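Local coordinates for protein NADH dehydrogenase, putative (Plasmodium falciparum, PDB 5JWC) that probably oxidises NADH and passes the electrons through its bound FAD to ubiquinone, as a type II NADH dehydrogenase of the malaria parasite, at residues Pro384-Asn396 / Asp408-Pro420. Numbering follows the deposited sequence.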
ATOM      1  N   PRO A 384      22.513  36.451  14.248  1.00 33.81           N
ATOM      2  CA  PRO A 384      21.594  35.586  15.010  1.00 32.94           C
ATOM      3  C   PRO A 384      22.221  35.059  16.309  1.00 31.16           C
ATOM      4  O   PRO A 384      21.501  34.704  17.243  1.00 33.94           O
ATOM      5  CB  PRO A 384      21.299  34.435  14.036  1.00 33.42           C
ATOM      6  CG  PRO A 384      22.491  34.384  13.140  1.00 34.95           C
ATOM      7  CD  PRO A 384      22.921  35.840  12.970  1.00 31.77           C
ATOM      8  N   GLN A 385      23.549  35.014  16.369  1.00 31.38           N
ATOM      9  CA  GLN A 385      24.224  34.488  17.547  1.00 33.09           C
ATOM     10  C   GLN A 385      24.052  35.392  18.794  1.00 35.08           C
ATOM     11  O   GLN A 385      24.351  34.973  19.901  1.00 35.63           O
ATOM     12  CB  GLN A 385      25.712  34.225  17.248  1.00 32.71           C
ATOM     13  CG  GLN A 385      26.545  35.431  16.866  1.00 32.18           C
ATOM     14  CD  GLN A 385      26.525  35.714  15.374  1.00 37.64           C
ATOM     15  OE1 GLN A 385      25.461  35.799  14.760  1.00 36.13           O
ATOM     16  NE2 GLN A 385      27.706  35.883  14.790  1.00 33.99           N
ATOM     17  N   LEU A 386      23.531  36.602  18.616  1.00 33.39           N
ATOM     18  CA  LEU A 386      23.234  37.492  19.744  1.00 35.42           C
ATOM     19  C   LEU A 386      21.872  37.248  20.338  1.00 35.33           C
ATOM     20  O   LEU A 386      21.501  37.879  21.337  1.00 39.02           O
ATOM     21  CB  LEU A 386      23.315  38.970  19.318  1.00 37.51           C
ATOM     22  CG  LEU A 386      24.706  39.529  19.076  1.00 36.92           C
ATOM     23  CD1 LEU A 386      24.617  40.970  18.574  1.00 37.68           C
ATOM     24  CD2 LEU A 386      25.498  39.472  20.362  1.00 36.53           C
ATOM     25  N   SER A 387      21.102  36.377  19.696  1.00 33.52           N
ATOM     26  CA  SER A 387      19.769  36.057  20.174  1.00 36.31           C
ATOM     27  C   SER A 387      19.823  35.519  21.601  1.00 35.57           C
ATOM     28  O   SER A 387      20.747  34.778  21.964  1.00 33.14           O
ATOM     29  CB  SER A 387      19.103  35.027  19.255  1.00 36.37           C
ATOM     30  OG  SER A 387      17.846  34.624  19.765  1.00 33.26           O
ATOM     31  N   ILE A 388      18.833  35.881  22.408  1.00 35.98           N
ATOM     32  CA  ILE A 388      18.767  35.350  23.765  1.00 38.68           C
ATOM     33  C   ILE A 388      18.536  33.833  23.743  1.00 40.33           C
ATOM     34  O   ILE A 388      18.798  33.154  24.726  1.00 36.39           O
ATOM     35  CB  ILE A 388      17.657  36.031  24.592  1.00 40.15           C
ATOM     36  CG1 ILE A 388      16.303  35.892  23.896  1.00 42.91           C
ATOM     37  CG2 ILE A 388      17.969  37.509  24.808  1.00 37.75           C
ATOM     38  CD1 ILE A 388      15.134  36.335  24.773  1.00 47.80           C
ATOM     39  N   SER A 389      18.067  33.307  22.609  1.00 34.41           N
ATOM     40  CA  SER A 389      17.944  31.865  22.431  1.00 35.34           C
ATOM     41  C   SER A 389      19.289  31.226  22.067  1.00 35.77           C
ATOM     42  O   SER A 389      19.406  30.008  22.055  1.00 34.39           O
ATOM     43  CB  SER A 389      16.900  31.533  21.342  1.00 37.79           C
ATOM     44  OG  SER A 389      17.325  31.964  20.050  1.00 36.31           O
ATOM     45  N   LYS A 390      20.296  32.043  21.751  1.00 31.77           N
ATOM     46  CA  LYS A 390      21.592  31.524  21.299  1.00 30.48           C
ATOM     47  C   LYS A 390      22.738  31.839  22.262  1.00 36.07           C
ATOM     48  O   LYS A 390      23.772  31.170  22.243  1.00 37.00           O
ATOM     49  CB  LYS A 390      21.948  32.096  19.915  1.00 34.90           C
ATOM     50  CG  LYS A 390      21.048  31.630  18.755  1.00 33.32           C
ATOM     51  CD  LYS A 390      21.262  30.168  18.443  1.00 33.30           C
ATOM     52  CE  LYS A 390      20.300  29.733  17.331  1.00 33.50           C
ATOM     53  NZ  LYS A 390      20.270  28.247  17.200  1.00 33.50           N
ATOM     54  N   TRP A 391      22.569  32.893  23.053  1.00 32.40           N
ATOM     55  CA  TRP A 391      23.592  33.343  23.990  1.00 34.72           C
ATOM     56  C   TRP A 391      22.946  33.606  25.338  1.00 35.57           C
ATOM     57  O   TRP A 391      21.969  34.353  25.437  1.00 35.90           O
ATOM     58  CB  TRP A 391      24.289  34.610  23.478  1.00 33.22           C
ATOM     59  CG  TRP A 391      25.377  35.150  24.389  1.00 34.09           C
ATOM     60  CD1 TRP A 391      25.326  36.287  25.145  1.00 35.13           C
ATOM     61  CD2 TRP A 391      26.667  34.577  24.629  1.00 31.94           C
ATOM     62  NE1 TRP A 391      26.505  36.463  25.824  1.00 34.33           N
ATOM     63  CE2 TRP A 391      27.343  35.415  25.526  1.00 37.79           C
ATOM     64  CE3 TRP A 391      27.320  33.433  24.151  1.00 32.00           C
ATOM     65  CZ2 TRP A 391      28.633  35.152  25.973  1.00 33.63           C
ATOM     66  CZ3 TRP A 391      28.596  33.167  24.596  1.00 37.69           C
ATOM     67  CH2 TRP A 391      29.244  34.031  25.499  1.00 31.42           C
ATOM     68  N   ASP A 392      23.486  32.979  26.375  1.00 36.30           N
ATOM     69  CA  ASP A 392      22.971  33.191  27.725  1.00 41.44           C
ATOM     70  C   ASP A 392      23.626  34.435  28.328  1.00 39.21           C
ATOM     71  O   ASP A 392      24.736  34.358  28.856  1.00 37.65           O
ATOM     72  CB  ASP A 392      23.248  31.970  28.598  1.00 40.75           C
ATOM     73  CG  ASP A 392      22.430  31.961  29.880  1.00 49.85           C
ATOM     74  OD1 ASP A 392      21.897  33.022  30.279  1.00 48.93           O
ATOM     75  OD2 ASP A 392      22.312  30.874  30.485  1.00 57.36           O
ATOM     76  N   TYR A 393      22.933  35.568  28.260  1.00 39.81           N
ATOM     77  CA  TYR A 393      23.473  36.826  28.781  1.00 44.72           C
ATOM     78  C   TYR A 393      23.640  36.825  30.305  1.00 45.23           C
ATOM     79  O   TYR A 393      24.591  37.409  30.819  1.00 49.99           O
ATOM     80  CB  TYR A 393      22.590  38.000  28.362  1.00 44.14           C
ATOM     81  CG  TYR A 393      22.713  38.359  26.898  1.00 43.99           C
ATOM     82  CD1 TYR A 393      23.600  39.342  26.477  1.00 38.52           C
ATOM     83  CD2 TYR A 393      21.957  37.695  25.935  1.00 39.30           C
ATOM     84  CE1 TYR A 393      23.718  39.677  25.143  1.00 44.27           C
ATOM     85  CE2 TYR A 393      22.068  38.015  24.592  1.00 38.31           C
ATOM     86  CZ  TYR A 393      22.948  39.010  24.202  1.00 40.91           C
ATOM     87  OH  TYR A 393      23.076  39.338  22.879  1.00 37.27           O
ATOM     88  N   GLU A 394      22.731  36.170  31.025  1.00 47.61           N
ATOM     89  CA  GLU A 394      22.815  36.147  32.493  1.00 48.39           C
ATOM     90  C   GLU A 394      23.981  35.302  33.002  1.00 45.90           C
ATOM     91  O   GLU A 394      24.620  35.662  33.984  1.00 53.45           O
ATOM     92  CB  GLU A 394      21.499  35.678  33.124  1.00 46.90           C
ATOM     93  CG  GLU A 394      20.350  36.698  33.046  1.00 55.55           C
ATOM     94  CD  GLU A 394      19.891  37.009  31.627  1.00 65.51           C
ATOM     95  OE1 GLU A 394      19.343  36.098  30.958  1.00 66.77           O
ATOM     96  OE2 GLU A 394      20.073  38.168  31.181  1.00 65.24           O
ATOM     97  N   LYS A 395      24.282  34.194  32.339  1.00 41.92           N
ATOM     98  CA  LYS A 395      25.394  33.359  32.785  1.00 44.26           C
ATOM     99  C   LYS A 395      26.747  33.819  32.238  1.00 46.81           C
ATOM    100  O   LYS A 395      27.779  33.245  32.570  1.00 46.92           O
ATOM    101  CB  LYS A 395      25.143  31.898  32.411  1.00 46.55           C
ATOM    102  CG  LYS A 395      23.953  31.311  33.158  1.00 52.80           C
ATOM    103  CD  LYS A 395      23.886  29.802  33.036  1.00 54.92           C
ATOM    104  CE  LYS A 395      22.643  29.260  33.723  1.00 56.44           C
ATOM    105  NZ  LYS A 395      22.658  27.773  33.745  1.00 66.78           N
ATOM    106  N   ASN A 396      26.741  34.848  31.394  1.00 44.64           N
ATOM    107  CA  ASN A 396      27.981  35.381  30.840  1.00 44.46           C
ATOM    108  C   ASN A 396      28.040  36.890  31.031  1.00 48.74           C
ATOM    109  O   ASN A 396      28.497  37.622  30.142  1.00 45.08           O
ATOM    110  CB  ASN A 396      28.118  35.050  29.347  1.00 40.95           C
ATOM    111  CG  ASN A 396      28.240  33.568  29.075  1.00 45.97           C
ATOM    112  OD1 ASN A 396      29.330  32.994  29.140  1.00 47.79           O
ATOM    113  ND2 ASN A 396      27.118  32.938  28.747  1.00 40.74           N
ATOM    114  N   ASP A 408      37.201  40.188  22.262  1.00 45.81           N
ATOM    115  CA  ASP A 408      37.317  38.803  22.708  1.00 42.13           C
ATOM    116  C   ASP A 408      35.973  38.226  23.163  1.00 38.04           C
ATOM    117  O   ASP A 408      35.698  37.048  22.959  1.00 42.49           O
ATOM    118  CB  ASP A 408      38.336  38.686  23.842  1.00 47.95           C
ATOM    119  CG  ASP A 408      39.756  38.954  23.381  1.00 50.58           C
ATOM    120  OD1 ASP A 408      40.007  38.967  22.155  1.00 56.37           O
ATOM    121  OD2 ASP A 408      40.626  39.126  24.255  1.00 53.82           O
ATOM    122  N   TYR A 409      35.155  39.061  23.788  1.00 35.12           N
ATOM    123  CA  TYR A 409      33.830  38.670  24.237  1.00 36.96           C
ATOM    124  C   TYR A 409      32.937  38.346  23.038  1.00 40.30           C
ATOM    125  O   TYR A 409      32.255  37.326  23.028  1.00 36.56           O
ATOM    126  CB  TYR A 409      33.195  39.775  25.071  1.00 35.24           C
ATOM    127  CG  TYR A 409      31.873  39.393  25.714  1.00 39.96           C
ATOM    128  CD1 TYR A 409      31.800  38.351  26.636  1.00 41.85           C
ATOM    129  CD2 TYR A 409      30.707  40.099  25.436  1.00 40.54           C
ATOM    130  CE1 TYR A 409      30.594  38.012  27.253  1.00 41.85           C
ATOM    131  CE2 TYR A 409      29.497  39.768  26.041  1.00 36.13           C
ATOM    132  CZ  TYR A 409      29.444  38.722  26.947  1.00 42.38           C
ATOM    133  OH  TYR A 409      28.236  38.389  27.547  1.00 39.27           O
ATOM    134  N   LEU A 410      32.925  39.241  22.050  1.00 36.39           N
ATOM    135  CA  LEU A 410      32.170  39.015  20.821  1.00 39.39           C
ATOM    136  C   LEU A 410      32.621  37.723  20.155  1.00 41.05           C
ATOM    137  O   LEU A 410      31.804  36.945  19.664  1.00 37.24           O
ATOM    138  CB  LEU A 410      32.332  40.178  19.847  1.00 36.33           C
ATOM    139  CG  LEU A 410      31.802  41.536  20.291  1.00 39.96           C
ATOM    140  CD1 LEU A 410      32.104  42.575  19.209  1.00 43.78           C
ATOM    141  CD2 LEU A 410      30.321  41.500  20.626  1.00 37.23           C
ATOM    142  N   PHE A 411      33.932  37.508  20.137  1.00 35.31           N
ATOM    143  CA  PHE A 411      34.492  36.289  19.595  1.00 36.79           C
ATOM    144  C   PHE A 411      33.916  35.058  20.301  1.00 41.81           C
ATOM    145  O   PHE A 411      33.673  34.028  19.663  1.00 39.40           O
ATOM    146  CB  PHE A 411      36.019  36.311  19.713  1.00 41.95           C
ATOM    147  CG  PHE A 411      36.698  35.112  19.114  1.00 44.96           C
ATOM    148  CD1 PHE A 411      37.134  35.127  17.805  1.00 50.21           C
ATOM    149  CD2 PHE A 411      36.926  33.975  19.876  1.00 52.20           C
ATOM    150  CE1 PHE A 411      37.763  34.029  17.255  1.00 49.20           C
ATOM    151  CE2 PHE A 411      37.554  32.878  19.333  1.00 54.88           C
ATOM    152  CZ  PHE A 411      37.971  32.905  18.020  1.00 52.44           C
ATOM    153  N   GLU A 412      33.701  35.153  21.612  1.00 39.90           N
ATOM    154  CA  GLU A 412      33.139  34.016  22.341  1.00 42.18           C
ATOM    155  C   GLU A 412      31.696  33.762  21.921  1.00 36.74           C
ATOM    156  O   GLU A 412      31.262  32.610  21.844  1.00 37.52           O
ATOM    157  CB  GLU A 412      33.220  34.223  23.861  1.00 41.49           C
ATOM    158  CG  GLU A 412      34.646  34.133  24.430  1.00 44.12           C
ATOM    159  CD  GLU A 412      35.365  32.840  24.037  1.00 55.56           C
ATOM    160  OE1 GLU A 412      34.754  31.753  24.167  1.00 59.23           O
ATOM    161  OE2 GLU A 412      36.542  32.899  23.604  1.00 55.37           O
ATOM    162  N   ILE A 413      30.953  34.828  21.662  1.00 32.79           N
ATOM    163  CA  ILE A 413      29.585  34.666  21.169  1.00 39.12           C
ATOM    164  C   ILE A 413      29.574  34.008  19.775  1.00 39.77           C
ATOM    165  O   ILE A 413      28.762  33.105  19.528  1.00 34.74           O
ATOM    166  CB  ILE A 413      28.836  36.002  21.145  1.00 34.52           C
ATOM    167  CG1 ILE A 413      28.914  36.657  22.537  1.00 35.89           C
ATOM    168  CG2 ILE A 413      27.361  35.799  20.725  1.00 31.69           C
ATOM    169  CD1 ILE A 413      28.246  38.022  22.629  1.00 35.61           C
ATOM    170  N   ASP A 414      30.476  34.439  18.888  1.00 33.94           N
ATOM    171  CA  ASP A 414      30.610  33.824  17.566  1.00 36.48           C
ATOM    172  C   ASP A 414      30.855  32.339  17.691  1.00 38.43           C
ATOM    173  O   ASP A 414      30.205  31.523  17.038  1.00 36.12           O
ATOM    174  CB  ASP A 414      31.762  34.438  16.771  1.00 37.14           C
ATOM    175  CG  ASP A 414      31.473  35.854  16.321  1.00 36.79           C
ATOM    176  OD1 ASP A 414      30.297  36.190  16.113  1.00 35.30           O
ATOM    177  OD2 ASP A 414      32.434  36.636  16.164  1.00 39.22           O
ATOM    178  N   LYS A 415      31.814  32.001  18.539  1.00 35.02           N
ATOM    179  CA  LYS A 415      32.246  30.631  18.734  1.00 40.26           C
ATOM    180  C   LYS A 415      31.128  29.752  19.315  1.00 37.51           C
ATOM    181  O   LYS A 415      31.020  28.572  18.986  1.00 37.40           O
ATOM    182  CB  LYS A 415      33.484  30.650  19.635  1.00 46.50           C
ATOM    183  CG  LYS A 415      34.205  29.356  19.826  1.00 49.60           C
ATOM    184  CD  LYS A 415      35.519  29.647  20.560  1.00 59.33           C
ATOM    185  CE  LYS A 415      36.154  28.392  21.126  1.00 57.97           C
ATOM    186  NZ  LYS A 415      35.318  27.827  22.219  1.00 66.59           N
ATOM    187  N   ASN A 416      30.287  30.346  20.158  1.00 34.37           N
ATOM    188  CA  ASN A 416      29.197  29.640  20.823  1.00 36.32           C
ATOM    189  C   ASN A 416      27.975  29.323  19.932  1.00 35.96           C
ATOM    190  O   ASN A 416      27.164  28.449  20.261  1.00 32.71           O
ATOM    191  CB  ASN A 416      28.741  30.470  22.020  1.00 34.00           C
ATOM    192  CG  ASN A 416      27.599  29.841  22.763  1.00 36.25           C
ATOM    193  OD1 ASN A 416      26.467  30.344  22.743  1.00 40.40           O
ATOM    194  ND2 ASN A 416      27.873  28.727  23.417  1.00 36.11           N
ATOM    195  N   TYR A 417      27.849  30.026  18.808  1.00 34.41           N
ATOM    196  CA  TYR A 417      26.663  29.883  17.952  1.00 33.44           C
ATOM    197  C   TYR A 417      26.438  28.440  17.511  1.00 31.39           C
ATOM    198  O   TYR A 417      27.342  27.783  17.016  1.00 33.59           O
ATOM    199  CB  TYR A 417      26.770  30.761  16.705  1.00 33.03           C
ATOM    200  CG  TYR A 417      25.611  30.540  15.744  1.00 31.20           C
ATOM    201  CD1 TYR A 417      24.358  31.089  16.002  1.00 30.89           C
ATOM    202  CD2 TYR A 417      25.765  29.761  14.600  1.00 30.44           C
ATOM    203  CE1 TYR A 417      23.283  30.882  15.130  1.00 32.03           C
ATOM    204  CE2 TYR A 417      24.692  29.547  13.720  1.00 30.79           C
ATOM    205  CZ  TYR A 417      23.462  30.120  13.998  1.00 30.42           C
ATOM    206  OH  TYR A 417      22.386  29.919  13.160  1.00 35.17           O
ATOM    207  N   LYS A 418      25.225  27.944  17.708  1.00 32.17           N
ATOM    208  CA  LYS A 418      24.881  26.613  17.211  1.00 32.42           C
ATOM    209  C   LYS A 418      23.886  26.756  16.073  1.00 30.44           C
ATOM    210  O   LYS A 418      22.882  27.481  16.176  1.00 30.70           O
ATOM    211  CB  LYS A 418      24.359  25.716  18.340  1.00 35.03           C
ATOM    212  CG  LYS A 418      25.453  25.460  19.393  1.00 40.78           C
ATOM    213  CD  LYS A 418      24.939  24.900  20.703  1.00 51.51           C
ATOM    214  CE  LYS A 418      26.106  24.806  21.705  1.00 50.82           C
ATOM    215  NZ  LYS A 418      26.797  26.134  21.898  1.00 45.87           N
ATOM    216  N   SER A 419      24.212  26.111  14.963  1.00 30.72           N
ATOM    217  CA  SER A 419      23.339  26.075  13.797  1.00 34.08           C
ATOM    218  C   SER A 419      22.000  25.425  14.177  1.00 33.38           C
ATOM    219  O   SER A 419      21.942  24.635  15.122  1.00 29.23           O
ATOM    220  CB  SER A 419      24.033  25.296  12.667  1.00 34.54           C
ATOM    221  OG  SER A 419      23.459  25.556  11.402  1.00 35.23           O
ATOM    222  N   PRO A 420      20.916  25.745  13.441  1.00 32.23           N
ATOM    223  CA  PRO A 420      19.649  25.072  13.751  1.00 30.81           C
ATOM    224  C   PRO A 420      19.811  23.543  13.706  1.00 28.71           C
ATOM    225  O   PRO A 420      20.465  22.998  12.815  1.00 27.35           O
ATOM    226  CB  PRO A 420      18.704  25.563  12.643  1.00 29.29           C
ATOM    227  CG  PRO A 420      19.299  26.931  12.246  1.00 29.00           C
ATOM    228  CD  PRO A 420      20.778  26.754  12.375  1.00 28.28           C
TER
HETATM  229  O   HOH W   1      26.102  32.479  20.498  1.00 30.35           O
HETATM  230  O   HOH W   2      24.149  29.253  20.272  1.00 32.40           O
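Trp391 lies against helix 403-416 with one face of its indole over Ile413, part of the packing of the 384-396 loop on the helix in the helical insertion domain of this NADH dehydrogenase. Ile413 CG1 stands 3.6 Å from the centroid of the Trp391 six-membered ring and 10° off its normal, which identifies a CH-pi contact. The opposite face is met, toward its rim, by Asn396 ND2, whose hydrogen bond to Asp392 O fixes that amide. The indole points to the helix because its CG is anti to the backbone N. It turns its edge toward the face of the Tyr409 ring, planes 81° apart, in an offset edge-to-face pair. The Tyr409 hydroxyl joins two points of the loop: Trp391 NE1 donates to Tyr409 OH in the indole plane over 3.1 Å, and Tyr409 OH donates to Asn396 O over 2.7 Å, tilted from the carbonyl plane. Leu386 CD2 reaches Ile413 CD1 from the 3-10 segment at 3.8 Å, and Leu372 of helix 369-374 touches both side chains.

Toward the helix C-terminus, Gln385 CB lies 3.6 Å from Tyr417 CD1; beyond it the chain bends at chi2 and carries the amide to Asp414. Gln385 NE2 to Asp414 OD1 is a 2.9 Å bond, in which OD1 lies in the plane of the Gln385 amide and is met nearly along its own C-O bond. OD1 also accepts from Leu351 N, and OD2 is bonded to His352 ND1, which would help to offset a buried negative charge. Lys390 runs its CD and CE past Tyr417 CE1, and its ammonium also forms a salt bridge with Glu455. Beyond the helix end, Lys390 NZ closes on Lys418 O at 2.9 Å, its approach tilted 23° from the carbonyl plane.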